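Local coordinates for protein aldehyde dehydrogenase 12 (Zea mays, PDB 6D97) that oxidises L-glutamate gamma-semialdehyde to glutamate with NAD+, the last step of proline catabolism in plants, at residues Met378-Leu381 and Leu382-Arg385; Lys348-Lys351 and Leu352-Arg356; Arg355-Glu359 and Asp360-Gly364; Leu474-Val477 and Leu478-Val482. All blocks are in the same frame, centred on the assembly; numbering follows the deposited sequence.

Interaction 1: Met378-Leu381 and Leu382-Arg385; sequences MNNL and LKIR
Leu-382 packs against Met-378 at the C-terminal end of helix 371-382, where i to i+4 bonding gives way to shorter turns as the chain leaves for strand 388-391. Leu-382 N donates to Met-378 O at 3.0 Å, and the leucine CG sits 3.2 Å from Met-378 O. With CG beside its own backbone N (chi1 -71°), Leu-382 sends CD1 alongside the methionine chain, 4.1 Å from Met-378 CG. The two side chains point the same way and both reach Val-389 of the strand that follows.

Lys-383 comes next, and its N makes two weak bonds instead of one good one, to the carbonyl oxygens of Asn-379 and Asn-380. Its extended chain runs back beside Asn-380 until Lys-383 NZ donates to Asn-380 OD1 at 3.3 Å, meeting the amide oxygen 23° off the carbonyl plane. This is an ammonium on a neutral amide, at an exposed lysine.

Ile-384 completes the turn. Ile-384 N donates to Leu-381 O at 3.0 Å in a fairly straight bond (160° at the hydrogen), while Ser-387 OG also bonds to this carbonyl. Leu-381 is buried against Leu-428, Val-429, Phe-437 and Val-439. With CG1 beside the backbone N and CD1 extended beyond it, Ile-384 brings CD1 4.2 Å from Leu-381 CD2 and 3.4 Å from Leu-381 O.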
ATOM      1  N   MET A 378       9.705  39.363  26.703  1.00 35.42           N
ATOM      2  CA  MET A 378      10.403  38.882  27.893  1.00 32.02           C
ATOM      3  C   MET A 378       9.925  39.599  29.150  1.00 41.56           C
ATOM      4  O   MET A 378       9.702  38.963  30.190  1.00 43.74           O
ATOM      5  CB  MET A 378      11.916  39.077  27.736  1.00 36.28           C
ATOM      6  CG  MET A 378      12.727  38.737  28.965  1.00 43.03           C
ATOM      7  SD  MET A 378      14.458  39.220  28.759  1.00 46.18           S
ATOM      8  CE  MET A 378      14.371  41.011  28.847  1.00 41.02           C
ATOM      9  N   ASN A 379       9.794  40.921  29.093  1.00 36.67           N
ATOM     10  CA  ASN A 379       9.335  41.674  30.253  1.00 43.62           C
ATOM     11  C   ASN A 379       7.883  41.349  30.591  1.00 47.09           C
ATOM     12  O   ASN A 379       7.517  41.292  31.773  1.00 49.44           O
ATOM     13  CB  ASN A 379       9.519  43.176  30.012  1.00 49.46           C
ATOM     14  CG  ASN A 379      10.975  43.599  30.058  1.00 56.91           C
ATOM     15  OD1 ASN A 379      11.756  43.068  30.853  1.00 57.10           O
ATOM     16  ND2 ASN A 379      11.350  44.549  29.211  1.00 52.72           N
ATOM     17  N   ASN A 380       7.041  41.149  29.575  1.00 47.48           N
ATOM     18  CA  ASN A 380       5.664  40.745  29.833  1.00 49.47           C
ATOM     19  C   ASN A 380       5.609  39.407  30.560  1.00 49.49           C
ATOM     20  O   ASN A 380       4.793  39.220  31.470  1.00 51.57           O
ATOM     21  CB  ASN A 380       4.877  40.674  28.526  1.00 50.45           C
ATOM     22  CG  ASN A 380       4.536  42.039  27.976  1.00 50.44           C
ATOM     23  OD1 ASN A 380       4.518  43.028  28.707  1.00 53.16           O
ATOM     24  ND2 ASN A 380       4.251  42.099  26.681  1.00 50.87           N
ATOM     25  N   LEU A 381       6.471  38.463  30.171  1.00 43.37           N
ATOM     26  CA  LEU A 381       6.528  37.184  30.871  1.00 44.67           C
ATOM     27  C   LEU A 381       7.021  37.360  32.301  1.00 49.13           C
ATOM     28  O   LEU A 381       6.539  36.688  33.221  1.00 53.08           O
ATOM     29  CB  LEU A 381       7.429  36.208  30.114  1.00 38.77           C
ATOM     30  CG  LEU A 381       6.899  35.689  28.777  1.00 42.38           C
ATOM     31  CD1 LEU A 381       7.973  34.932  28.027  1.00 41.73           C
ATOM     32  CD2 LEU A 381       5.705  34.794  29.023  1.00 38.34           C
ATOM     33  N   LEU A 382       7.977  38.267  32.511  1.00 47.64           N
ATOM     34  CA  LEU A 382       8.559  38.457  33.834  1.00 48.83           C
ATOM     35  C   LEU A 382       7.588  39.073  34.830  1.00 46.18           C
ATOM     36  O   LEU A 382       7.870  39.048  36.033  1.00 48.18           O
ATOM     37  CB  LEU A 382       9.818  39.318  33.733  1.00 44.47           C
ATOM     38  CG  LEU A 382      11.003  38.606  33.077  1.00 48.40           C
ATOM     39  CD1 LEU A 382      12.180  39.553  32.898  1.00 48.46           C
ATOM     40  CD2 LEU A 382      11.408  37.391  33.893  1.00 46.32           C
ATOM     41  N   LYS A 383       6.458  39.617  34.370  1.00 46.27           N
ATOM     42  CA  LYS A 383       5.426  40.069  35.296  1.00 51.14           C
ATOM     43  C   LYS A 383       4.765  38.908  36.024  1.00 51.63           C
ATOM     44  O   LYS A 383       4.089  39.127  37.036  1.00 53.11           O
ATOM     45  CB  LYS A 383       4.363  40.879  34.548  1.00 50.14           C
ATOM     46  CG  LYS A 383       4.876  42.168  33.933  1.00 47.58           C
ATOM     47  CD  LYS A 383       3.849  42.783  32.995  1.00 47.52           C
ATOM     48  CE  LYS A 383       4.356  44.092  32.415  1.00 54.68           C
ATOM     49  NZ  LYS A 383       3.443  44.624  31.364  1.00 70.40           N
ATOM     50  N   ILE A 384       4.952  37.685  35.539  1.00 47.64           N
ATOM     51  CA  ILE A 384       4.295  36.511  36.097  1.00 40.32           C
ATOM     52  C   ILE A 384       5.041  36.056  37.344  1.00 51.23           C
ATOM     53  O   ILE A 384       6.277  36.028  37.374  1.00 57.12           O
ATOM     54  CB  ILE A 384       4.224  35.399  35.037  1.00 36.52           C
ATOM     55  CG1 ILE A 384       3.401  35.877  33.838  1.00 42.20           C
ATOM     56  CG2 ILE A 384       3.653  34.126  35.631  1.00 41.77           C
ATOM     57  CD1 ILE A 384       3.577  35.035  32.593  1.00 45.47           C
ATOM     58  N   ARG A 385       4.283  35.696  38.381  1.00 53.43           N
ATOM     59  CA  ARG A 385       4.874  35.331  39.662  1.00 57.71           C
ATOM     60  C   ARG A 385       5.736  34.083  39.533  1.00 55.40           C
ATOM     61  O   ARG A 385       5.306  33.068  38.978  1.00 53.17           O
ATOM     62  CB  ARG A 385       3.776  35.102  40.701  1.00 58.19           C
TER

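Interaction 2: Lys348-Lys351 and Leu352-Arg356; sequences KMKK and LSERR
Lys-350 O is gripped twice in the last turn of helix 345-354: Ser-353 OG donates to it at 2.8 Å, and Glu-354 N adds a weak bond. The serine hydroxyl gets there because OG lies between its own backbone N and carbonyl carbon (chi1 72°), which turns it back along the helix to the preceding turn. Ser-353 is buried against Phe-391, so the bond settles its hydroxyl inside the fold; an alanine here would probably cost Lys-350 O its hydroxyl donor.

On the exposed side, Lys-350 and Glu-354 form an i to i+4 salt bridge, Lys-350 NZ to Glu-354 OE1 at 2.8 Å. The oxygen uses its syn lone pair, on the side of OE2. The lysine chain bends at its last torsion to bring NZ in, and its CG also lies 3.5 Å from Glu-354 OE1.

Leu-352 occupies another side, its N bonded to Lys-348 O at 2.8 Å and its CD2 lying 3.5 Å above the plane of the Arg-355 guanidinium, toward its rim. That arginine reaches Pro-544 of the second subunit, whose Leu-543 packs on Leu-352, while Lys-348 NZ turns to Asp-310. The chemistry is thus split by side: a buried hydroxyl caters for a carbonyl near the helix end, and a solvent-side ion pair, probably worth less for being exposed, ties one turn to the next.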
ATOM      1  N   LYS A 348      24.246  23.469  31.465  1.00 44.58           N
ATOM      2  CA  LYS A 348      24.851  23.194  30.165  1.00 39.68           C
ATOM      3  C   LYS A 348      24.155  23.973  29.056  1.00 36.14           C
ATOM      4  O   LYS A 348      24.809  24.431  28.112  1.00 40.86           O
ATOM      5  CB  LYS A 348      24.818  21.695  29.869  1.00 33.68           C
ATOM      6  CG  LYS A 348      25.611  20.852  30.850  1.00 46.52           C
ATOM      7  CD  LYS A 348      25.247  19.378  30.727  1.00 54.69           C
ATOM      8  CE  LYS A 348      25.972  18.532  31.762  1.00 42.20           C
ATOM      9  NZ  LYS A 348      27.445  18.500  31.535  1.00 36.89           N
ATOM     10  N   MET A 349      22.830  24.136  29.152  1.00 30.80           N
ATOM     11  CA  MET A 349      22.109  24.925  28.157  1.00 28.80           C
ATOM     12  C   MET A 349      22.563  26.377  28.173  1.00 36.84           C
ATOM     13  O   MET A 349      22.675  27.015  27.118  1.00 34.28           O
ATOM     14  CB  MET A 349      20.602  24.833  28.402  1.00 28.40           C
ATOM     15  CG  MET A 349      19.955  23.582  27.827  1.00 33.49           C
ATOM     16  SD  MET A 349      18.280  23.297  28.433  1.00 37.82           S
ATOM     17  CE  MET A 349      17.437  24.755  27.826  1.00 30.93           C
ATOM     18  N   LYS A 350      22.825  26.916  29.363  1.00 30.30           N
ATOM     19  CA  LYS A 350      23.340  28.275  29.466  1.00 36.87           C
ATOM     20  C   LYS A 350      24.698  28.395  28.788  1.00 45.48           C
ATOM     21  O   LYS A 350      24.915  29.289  27.959  1.00 30.99           O
ATOM     22  CB  LYS A 350      23.421  28.684  30.938  1.00 44.16           C
ATOM     23  CG  LYS A 350      23.914  30.100  31.173  1.00 32.81           C
ATOM     24  CD  LYS A 350      23.626  30.548  32.597  1.00 39.23           C
ATOM     25  CE  LYS A 350      24.145  31.949  32.851  1.00 39.26           C
ATOM     26  NZ  LYS A 350      25.618  32.029  32.656  1.00 45.32           N
ATOM     27  N   LYS A 351      25.623  27.487  29.118  1.00 34.93           N
ATOM     28  CA  LYS A 351      26.956  27.525  28.521  1.00 33.29           C
ATOM     29  C   LYS A 351      26.891  27.351  27.010  1.00 38.42           C
ATOM     30  O   LYS A 351      27.624  28.018  26.270  1.00 34.73           O
ATOM     31  CB  LYS A 351      27.843  26.449  29.148  1.00 42.13           C
ATOM     32  CG  LYS A 351      28.291  26.767  30.567  1.00 51.89           C
ATOM     33  CD  LYS A 351      28.845  25.535  31.273  1.00 64.09           C
ATOM     34  CE  LYS A 351      29.301  25.863  32.690  1.00 67.03           C
ATOM     35  NZ  LYS A 351      29.631  24.640  33.472  1.00 70.54           N
ATOM     36  N   LEU A 352      26.005  26.470  26.531  1.00 35.63           N
ATOM     37  CA  LEU A 352      25.901  26.235  25.094  1.00 37.01           C
ATOM     38  C   LEU A 352      25.343  27.448  24.360  1.00 38.72           C
ATOM     39  O   LEU A 352      25.764  27.738  23.235  1.00 40.29           O
ATOM     40  CB  LEU A 352      25.041  25.002  24.823  1.00 28.18           C
ATOM     41  CG  LEU A 352      25.668  23.650  25.149  1.00 35.95           C
ATOM     42  CD1 LEU A 352      24.592  22.588  25.122  1.00 27.64           C
ATOM     43  CD2 LEU A 352      26.746  23.339  24.138  1.00 35.22           C
ATOM     44  N   SER A 353      24.409  28.179  24.977  1.00 32.77           N
ATOM     45  CA  SER A 353      23.871  29.374  24.333  1.00 28.66           C
ATOM     46  C   SER A 353      24.911  30.486  24.246  1.00 34.45           C
ATOM     47  O   SER A 353      24.844  31.322  23.337  1.00 35.40           O
ATOM     48  CB  SER A 353      22.634  29.874  25.082  1.00 30.73           C
ATOM     49  OG  SER A 353      22.988  30.448  26.331  1.00 29.70           O
ATOM     50  N   GLU A 354      25.882  30.505  25.162  1.00 35.05           N
ATOM     51  CA  GLU A 354      26.832  31.609  25.247  1.00 43.28           C
ATOM     52  C   GLU A 354      28.034  31.447  24.328  1.00 40.71           C
ATOM     53  O   GLU A 354      28.802  32.402  24.178  1.00 44.31           O
ATOM     54  CB  GLU A 354      27.307  31.783  26.693  1.00 44.03           C
ATOM     55  CG  GLU A 354      26.237  32.371  27.599  1.00 45.43           C
ATOM     56  CD  GLU A 354      26.446  32.045  29.064  1.00 53.99           C
ATOM     57  OE1 GLU A 354      25.803  32.704  29.912  1.00 47.87           O
ATOM     58  OE2 GLU A 354      27.244  31.132  29.369  1.00 67.12           O
ATOM     59  N   ARG A 355      28.223  30.279  23.719  1.00 31.82           N
ATOM     60  CA  ARG A 355      29.233  30.137  22.680  1.00 39.42           C
ATOM     61  C   ARG A 355      28.680  30.433  21.291  1.00 39.26           C
ATOM     62  O   ARG A 355      29.423  30.334  20.309  1.00 39.49           O
ATOM     63  CB  ARG A 355      29.856  28.735  22.714  1.00 34.21           C
ATOM     64  CG  ARG A 355      28.873  27.605  22.541  1.00 29.97           C
ATOM     65  CD  ARG A 355      29.593  26.302  22.237  1.00 31.61           C
ATOM     66  NE  ARG A 355      28.700  25.329  21.608  1.00 36.25           N
ATOM     67  CZ  ARG A 355      29.070  24.120  21.196  1.00 39.16           C
ATOM     68  NH1 ARG A 355      30.327  23.722  21.341  1.00 35.96           N
ATOM     69  NH2 ARG A 355      28.178  23.309  20.637  1.00 35.30           N
ATOM     70  N   ARG A 356      27.405  30.799  21.187  1.00 36.42           N
ATOM     71  CA  ARG A 356      26.841  31.245  19.922  1.00 39.82           C
ATOM     72  C   ARG A 356      27.227  32.695  19.672  1.00 38.63           C
ATOM     73  O   ARG A 356      27.203  33.525  20.585  1.00 36.40           O
ATOM     74  CB  ARG A 356      25.322  31.085  19.934  1.00 34.37           C
ATOM     75  CG  ARG A 356      24.915  29.659  20.231  1.00 38.37           C
ATOM     76  CD  ARG A 356      23.455  29.372  19.907  1.00 38.25           C
ATOM     77  NE  ARG A 356      23.255  27.937  19.706  1.00 28.44           N
ATOM     78  CZ  ARG A 356      23.121  27.352  18.519  1.00 25.77           C
ATOM     79  NH1 ARG A 356      23.141  28.084  17.410  1.00 25.13           N
ATOM     80  NH2 ARG A 356      22.966  26.034  18.442  1.00 24.85           N
TER

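Interaction 3: Arg355-Glu359 and Asp360-Gly364; sequences RRKLE and DLTIG
The Arg-356 guanidinium meets Thr-362 O at its edge and in its plane, Arg-356 NH1 donating at 2.9 Å onto a lone pair in the carbonyl plane. Arg-356 NH2 forms a salt bridge with Asp-317, and NH1 also bonds to Thr-547 O of the second subunit. A leucine in its place would probably leave Thr-362 O and Asp-317 without this donor and weaken the tie to the neighbouring C-terminus.

A second flat group, the Asp-360 carboxylate, takes two bonds on OD1. Thr-362 N approaches from above its plane at 3.1 Å (Thr-362 N to Asp-360 OD1), whereas Thr-362 OG1 comes on the syn side. Thr-362 OG1 sits between its own N and carbonyl carbon (chi1 44°), which sets it between Asp-360 OD1 and Lys-357 N. It gives its proton to the carboxylate and accepts the N-H of Lys-357, Lys-357 N to Thr-362 OG1 being 2.8 Å with an almost straight 171° at the hydrogen, which probably holds the hydroxyl in place.

Backbone bonds close the loop, Leu-361 N to Leu-358 O at 2.9 Å and Ile-363 N to Lys-357 O at 3.3 Å. Leu-358 CA adds a CH...O contact to Ile-363 O, and Leu-358 CD1 lies 3.7 Å from Gly-364 CA. Ile-363 turns into the fold against Leu-396 and Pro-436. Asp-360 accepting from the N-H two residues on is an Asx turn, here set in the compact loop that links helix 345-354 to helix 371-382.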
ATOM      1  N   ARG A 355      28.223  30.279  23.719  1.00 31.82           N
ATOM      2  CA  ARG A 355      29.233  30.137  22.680  1.00 39.42           C
ATOM      3  C   ARG A 355      28.680  30.433  21.291  1.00 39.26           C
ATOM      4  O   ARG A 355      29.423  30.334  20.309  1.00 39.49           O
ATOM      5  CB  ARG A 355      29.856  28.735  22.714  1.00 34.21           C
ATOM      6  CG  ARG A 355      28.873  27.605  22.541  1.00 29.97           C
ATOM      7  CD  ARG A 355      29.593  26.302  22.237  1.00 31.61           C
ATOM      8  NE  ARG A 355      28.700  25.329  21.608  1.00 36.25           N
ATOM      9  CZ  ARG A 355      29.070  24.120  21.196  1.00 39.16           C
ATOM     10  NH1 ARG A 355      30.327  23.722  21.341  1.00 35.96           N
ATOM     11  NH2 ARG A 355      28.178  23.309  20.637  1.00 35.30           N
ATOM     12  N   ARG A 356      27.405  30.799  21.187  1.00 36.42           N
ATOM     13  CA  ARG A 356      26.841  31.245  19.922  1.00 39.82           C
ATOM     14  C   ARG A 356      27.227  32.695  19.672  1.00 38.63           C
ATOM     15  O   ARG A 356      27.203  33.525  20.585  1.00 36.40           O
ATOM     16  CB  ARG A 356      25.322  31.085  19.934  1.00 34.37           C
ATOM     17  CG  ARG A 356      24.915  29.659  20.231  1.00 38.37           C
ATOM     18  CD  ARG A 356      23.455  29.372  19.907  1.00 38.25           C
ATOM     19  NE  ARG A 356      23.255  27.937  19.706  1.00 28.44           N
ATOM     20  CZ  ARG A 356      23.121  27.352  18.519  1.00 25.77           C
ATOM     21  NH1 ARG A 356      23.141  28.084  17.410  1.00 25.13           N
ATOM     22  NH2 ARG A 356      22.966  26.034  18.442  1.00 24.85           N
ATOM     23  N   LYS A 357      27.603  32.997  18.432  1.00 37.28           N
ATOM     24  CA  LYS A 357      28.131  34.318  18.129  1.00 37.06           C
ATOM     25  C   LYS A 357      27.787  34.718  16.703  1.00 39.91           C
ATOM     26  O   LYS A 357      27.507  33.881  15.841  1.00 35.02           O
ATOM     27  CB  LYS A 357      29.647  34.381  18.344  1.00 40.54           C
ATOM     28  CG  LYS A 357      30.411  33.222  17.754  1.00 45.21           C
ATOM     29  CD  LYS A 357      31.300  32.610  18.814  1.00 60.92           C
ATOM     30  CE  LYS A 357      32.323  31.666  18.214  1.00 63.94           C
ATOM     31  NZ  LYS A 357      33.356  31.321  19.228  1.00 63.94           N
ATOM     32  N   LEU A 358      27.834  36.032  16.471  1.00 39.64           N
ATOM     33  CA  LEU A 358      27.429  36.599  15.190  1.00 38.27           C
ATOM     34  C   LEU A 358      28.379  36.198  14.067  1.00 40.49           C
ATOM     35  O   LEU A 358      27.946  35.996  12.926  1.00 41.01           O
ATOM     36  CB  LEU A 358      27.362  38.121  15.307  1.00 33.80           C
ATOM     37  CG  LEU A 358      26.785  38.900  14.131  1.00 36.84           C
ATOM     38  CD1 LEU A 358      25.319  38.559  13.978  1.00 32.99           C
ATOM     39  CD2 LEU A 358      26.974  40.392  14.341  1.00 32.89           C
ATOM     40  N   GLU A 359      29.674  36.074  14.370  1.00 40.23           N
ATOM     41  CA  GLU A 359      30.677  35.996  13.308  1.00 39.40           C
ATOM     42  C   GLU A 359      30.573  34.708  12.498  1.00 39.08           C
ATOM     43  O   GLU A 359      30.979  34.685  11.331  1.00 38.67           O
ATOM     44  CB  GLU A 359      32.083  36.153  13.891  1.00 39.19           C
ATOM     45  CG  GLU A 359      32.447  37.587  14.287  1.00 50.47           C
ATOM     46  CD  GLU A 359      32.117  37.907  15.735  1.00 59.09           C
ATOM     47  OE1 GLU A 359      32.754  38.820  16.309  1.00 64.55           O
ATOM     48  OE2 GLU A 359      31.228  37.235  16.306  1.00 55.14           O
ATOM     49  N   ASP A 360      30.048  33.631  13.082  1.00 35.68           N
ATOM     50  CA  ASP A 360      29.731  32.430  12.318  1.00 36.97           C
ATOM     51  C   ASP A 360      28.230  32.200  12.227  1.00 33.54           C
ATOM     52  O   ASP A 360      27.796  31.123  11.805  1.00 39.54           O
ATOM     53  CB  ASP A 360      30.441  31.202  12.902  1.00 43.54           C
ATOM     54  CG  ASP A 360      29.916  30.792  14.273  1.00 49.45           C
ATOM     55  OD1 ASP A 360      29.075  31.517  14.851  1.00 46.26           O
ATOM     56  OD2 ASP A 360      30.357  29.730  14.770  1.00 44.94           O
ATOM     57  N   LEU A 361      27.435  33.193  12.626  1.00 31.77           N
ATOM     58  CA  LEU A 361      25.980  33.176  12.490  1.00 39.71           C
ATOM     59  C   LEU A 361      25.341  32.016  13.247  1.00 44.44           C
ATOM     60  O   LEU A 361      24.275  31.527  12.867  1.00 43.63           O
ATOM     61  CB  LEU A 361      25.562  33.168  11.019  1.00 37.97           C
ATOM     62  CG  LEU A 361      25.765  34.529  10.348  1.00 43.27           C
ATOM     63  CD1 LEU A 361      25.456  34.468   8.861  1.00 37.16           C
ATOM     64  CD2 LEU A 361      24.901  35.576  11.034  1.00 36.70           C
ATOM     65  N   THR A 362      25.977  31.571  14.330  1.00 41.04           N
ATOM     66  CA  THR A 362      25.287  30.722  15.290  1.00 34.19           C
ATOM     67  C   THR A 362      24.319  31.516  16.158  1.00 34.16           C
ATOM     68  O   THR A 362      23.503  30.917  16.868  1.00 26.18           O
ATOM     69  CB  THR A 362      26.300  29.978  16.161  1.00 31.40           C
ATOM     70  OG1 THR A 362      27.334  30.881  16.572  1.00 27.90           O
ATOM     71  CG2 THR A 362      26.918  28.829  15.376  1.00 26.60           C
ATOM     72  N   ILE A 363      24.428  32.843  16.144  1.00 31.95           N
ATOM     73  CA  ILE A 363      23.357  33.762  16.506  1.00 30.40           C
ATOM     74  C   ILE A 363      23.393  34.863  15.456  1.00 35.65           C
ATOM     75  O   ILE A 363      24.443  35.138  14.868  1.00 35.76           O
ATOM     76  CB  ILE A 363      23.507  34.339  17.935  1.00 31.22           C
ATOM     77  CG1 ILE A 363      22.219  35.040  18.384  1.00 34.13           C
ATOM     78  CG2 ILE A 363      24.669  35.317  18.001  1.00 32.13           C
ATOM     79  CD1 ILE A 363      21.061  34.108  18.630  1.00 31.84           C
ATOM     80  N   GLY A 364      22.245  35.476  15.187  1.00 40.10           N
ATOM     81  CA  GLY A 364      22.217  36.488  14.159  1.00 42.49           C
ATOM     82  C   GLY A 364      20.925  37.260  14.007  1.00 37.91           C
ATOM     83  O   GLY A 364      20.038  37.232  14.867  1.00 27.48           O
TER

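Interaction 4: Leu474-Val477 and Leu478-Val482; sequences LQDV and LGRSV
A local contact between successive turns closes the C-terminal end of helix 471-479, with an ion pair on one side and leucines on the other. Asp-476 OD1 takes both donors of a side-on grip by Arg-480, NE at 2.8 Å and NH2 at 3.0 Å, in one of the two conformers modelled for the arginine. The NE approach is from above the carboxylate plane, while NH2 comes nearly along the C-O bond, and the two flat groups stand 55° apart. Asp-476 holds CG anti to its N (chi1 -173°), which carries OD1 toward the next turn; the arginine chain bends at its third torsion to meet it.

On the inner side, Leu-478 N bonds to Leu-474 O at 2.8 Å, and Leu-478 CD1 approaches Leu-474 CB. Both leucines, with Val-477, lie on Ile-466 of strand 463-467; Leu-474 also reaches Ala-488 and Leu-478 reaches Thr-486 of strand 485-488. The helix is thus the crossover of a beta-alpha-beta unit whose two strands are parallel neighbours in the seven-stranded sheet.

Past the helix end the backbone bonding steps from four residues to three. Arg-480 N donates to Val-477 O at 3.2 Å, and Ser-481 OG lies 2.8 Å from Val-477 O with Leu-478 O also close by. The second subunit reaches this end: its Arg-528 bonds to Ser-481 OG and Leu-478 O, and its Asn-99 bonds to Gly-479 O. Gln-475 is turned to a third subunit, its NE2 on Gly-535 O and its OE1 on Arg-181.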
ATOM      1  N   LEU A 474       6.188   7.239  27.028  1.00 25.37           N
ATOM      2  CA  LEU A 474       6.101   7.660  25.633  1.00 28.09           C
ATOM      3  C   LEU A 474       4.708   7.415  25.070  1.00 29.99           C
ATOM      4  O   LEU A 474       4.088   8.323  24.505  1.00 28.32           O
ATOM      5  CB  LEU A 474       7.158   6.937  24.795  1.00 25.31           C
ATOM      6  CG  LEU A 474       8.623   7.336  24.983  1.00 34.56           C
ATOM      7  CD1 LEU A 474       9.510   6.495  24.086  1.00 26.78           C
ATOM      8  CD2 LEU A 474       8.823   8.816  24.689  1.00 32.53           C
ATOM      9  N   GLN A 475       4.188   6.195  25.230  1.00 27.85           N
ATOM     10  CA  GLN A 475       2.886   5.877  24.651  1.00 27.99           C
ATOM     11  C   GLN A 475       1.762   6.650  25.327  1.00 24.50           C
ATOM     12  O   GLN A 475       0.735   6.929  24.695  1.00 32.42           O
ATOM     13  CB  GLN A 475       2.631   4.372  24.727  1.00 28.45           C
ATOM     14  CG  GLN A 475       2.185   3.865  26.085  1.00 24.17           C
ATOM     15  CD  GLN A 475       2.062   2.355  26.120  1.00 26.53           C
ATOM     16  OE1 GLN A 475       2.384   1.676  25.149  1.00 29.58           O
ATOM     17  NE2 GLN A 475       1.603   1.823  27.245  1.00 25.51           N
ATOM     18  N   ASP A 476       1.935   7.015  26.599  1.00 26.89           N
ATOM     19  CA  ASP A 476       0.939   7.840  27.276  1.00 31.32           C
ATOM     20  C   ASP A 476       0.933   9.255  26.712  1.00 30.75           C
ATOM     21  O   ASP A 476      -0.127   9.800  26.386  1.00 31.10           O
ATOM     22  CB  ASP A 476       1.209   7.855  28.782  1.00 33.70           C
ATOM     23  CG  ASP A 476       0.113   8.551  29.563  1.00 50.23           C
ATOM     24  OD1 ASP A 476      -1.073   8.291  29.279  1.00 52.14           O
ATOM     25  OD2 ASP A 476       0.432   9.342  30.474  1.00 64.07           O
ATOM     26  N   VAL A 477       2.115   9.859  26.578  1.00 28.10           N
ATOM     27  CA  VAL A 477       2.207  11.213  26.043  1.00 27.75           C
ATOM     28  C   VAL A 477       1.797  11.243  24.576  1.00 30.92           C
ATOM     29  O   VAL A 477       1.053  12.133  24.144  1.00 33.88           O
ATOM     30  CB  VAL A 477       3.627  11.768  26.247  1.00 29.07           C
ATOM     31  CG1 VAL A 477       3.756  13.120  25.584  1.00 25.20           C
ATOM     32  CG2 VAL A 477       3.934  11.875  27.730  1.00 25.52           C
ATOM     33  N   LEU A 478       2.270  10.273  23.787  1.00 32.63           N
ATOM     34  CA  LEU A 478       1.953  10.244  22.361  1.00 28.15           C
ATOM     35  C   LEU A 478       0.459  10.064  22.134  1.00 29.16           C
ATOM     36  O   LEU A 478      -0.150  10.780  21.331  1.00 33.22           O
ATOM     37  CB  LEU A 478       2.734   9.126  21.669  1.00 23.22           C
ATOM     38  CG  LEU A 478       4.229   9.335  21.441  1.00 25.55           C
ATOM     39  CD1 LEU A 478       4.913   8.006  21.181  1.00 28.58           C
ATOM     40  CD2 LEU A 478       4.449  10.274  20.277  1.00 24.19           C
ATOM     41  N   GLY A 479      -0.149   9.107  22.838  1.00 28.84           N
ATOM     42  CA  GLY A 479      -1.573   8.866  22.686  1.00 31.16           C
ATOM     43  C   GLY A 479      -2.446  10.035  23.093  1.00 27.98           C
ATOM     44  O   GLY A 479      -3.609  10.101  22.681  1.00 32.63           O
ATOM     45  N   ARG A 480      -1.915  10.962  23.887  1.00 29.58           N
ATOM     46  CA  ARG A 480      -2.654  12.130  24.351  0.52 26.82           C
ATOM     47  C   ARG A 480      -2.002  13.421  23.863  1.00 28.68           C
ATOM     48  O   ARG A 480      -1.865  14.397  24.604  1.00 29.84           O
ATOM     49  CB  ARG A 480      -2.786  12.115  25.873  0.52 28.08           C
ATOM     50  CG  ARG A 480      -3.925  11.231  26.371  0.52 34.04           C
ATOM     51  CD  ARG A 480      -3.763  10.856  27.839  0.52 34.47           C
ATOM     52  NE  ARG A 480      -3.323   9.472  28.024  0.52 36.02           N
ATOM     53  CZ  ARG A 480      -4.140   8.422  28.079  0.52 42.66           C
ATOM     54  NH1 ARG A 480      -5.450   8.587  27.955  0.52 47.84           N
ATOM     55  NH2 ARG A 480      -3.648   7.202  28.255  0.52 48.79           N
ATOM     56  N   SER A 481      -1.596  13.432  22.594  1.00 23.09           N
ATOM     57  CA  SER A 481      -1.039  14.606  21.933  1.00 23.12           C
ATOM     58  C   SER A 481      -1.361  14.497  20.445  1.00 24.41           C
ATOM     59  O   SER A 481      -1.897  13.485  19.984  1.00 27.81           O
ATOM     60  CB  SER A 481       0.465  14.733  22.195  1.00 23.87           C
ATOM     61  OG  SER A 481       1.174  13.606  21.708  1.00 24.88           O
ATOM     62  N   VAL A 482      -1.011  15.538  19.684  1.00 32.75           N
ATOM     63  CA  VAL A 482      -1.482  15.677  18.307  1.00 31.76           C
ATOM     64  C   VAL A 482      -0.347  15.931  17.312  1.00 29.27           C
ATOM     65  O   VAL A 482      -0.397  15.438  16.178  1.00 31.18           O
ATOM     66  CB  VAL A 482      -2.537  16.800  18.216  1.00 36.38           C
ATOM     67  CG1 VAL A 482      -2.895  17.108  16.768  1.00 37.80           C
ATOM     68  CG2 VAL A 482      -3.789  16.430  18.998  1.00 35.70           C
TER

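Overall arrangement
Interactions 1, 2 and 4 each sit at the C-terminal end of a helix, whereas interaction 3 is a loop. Interactions 2 and 3 run on from one another through Arg-355 and Arg-356, their centres 11 Å apart, and interaction 1 ends the next helix. Interactions 1 and 2 lie against the same strand, 388-391. Interaction 4 stands apart, about 30 Å between centres from interactions 1 and 2, and is the buried one; the others are partly exposed. Polar side chains differ with place: lysine to amide in interaction 1, ion pairs in 2 and 4, an aspartate-threonine network in 3. The second subunit touches interactions 2, 3 and 4, but no other chain touches interaction 1.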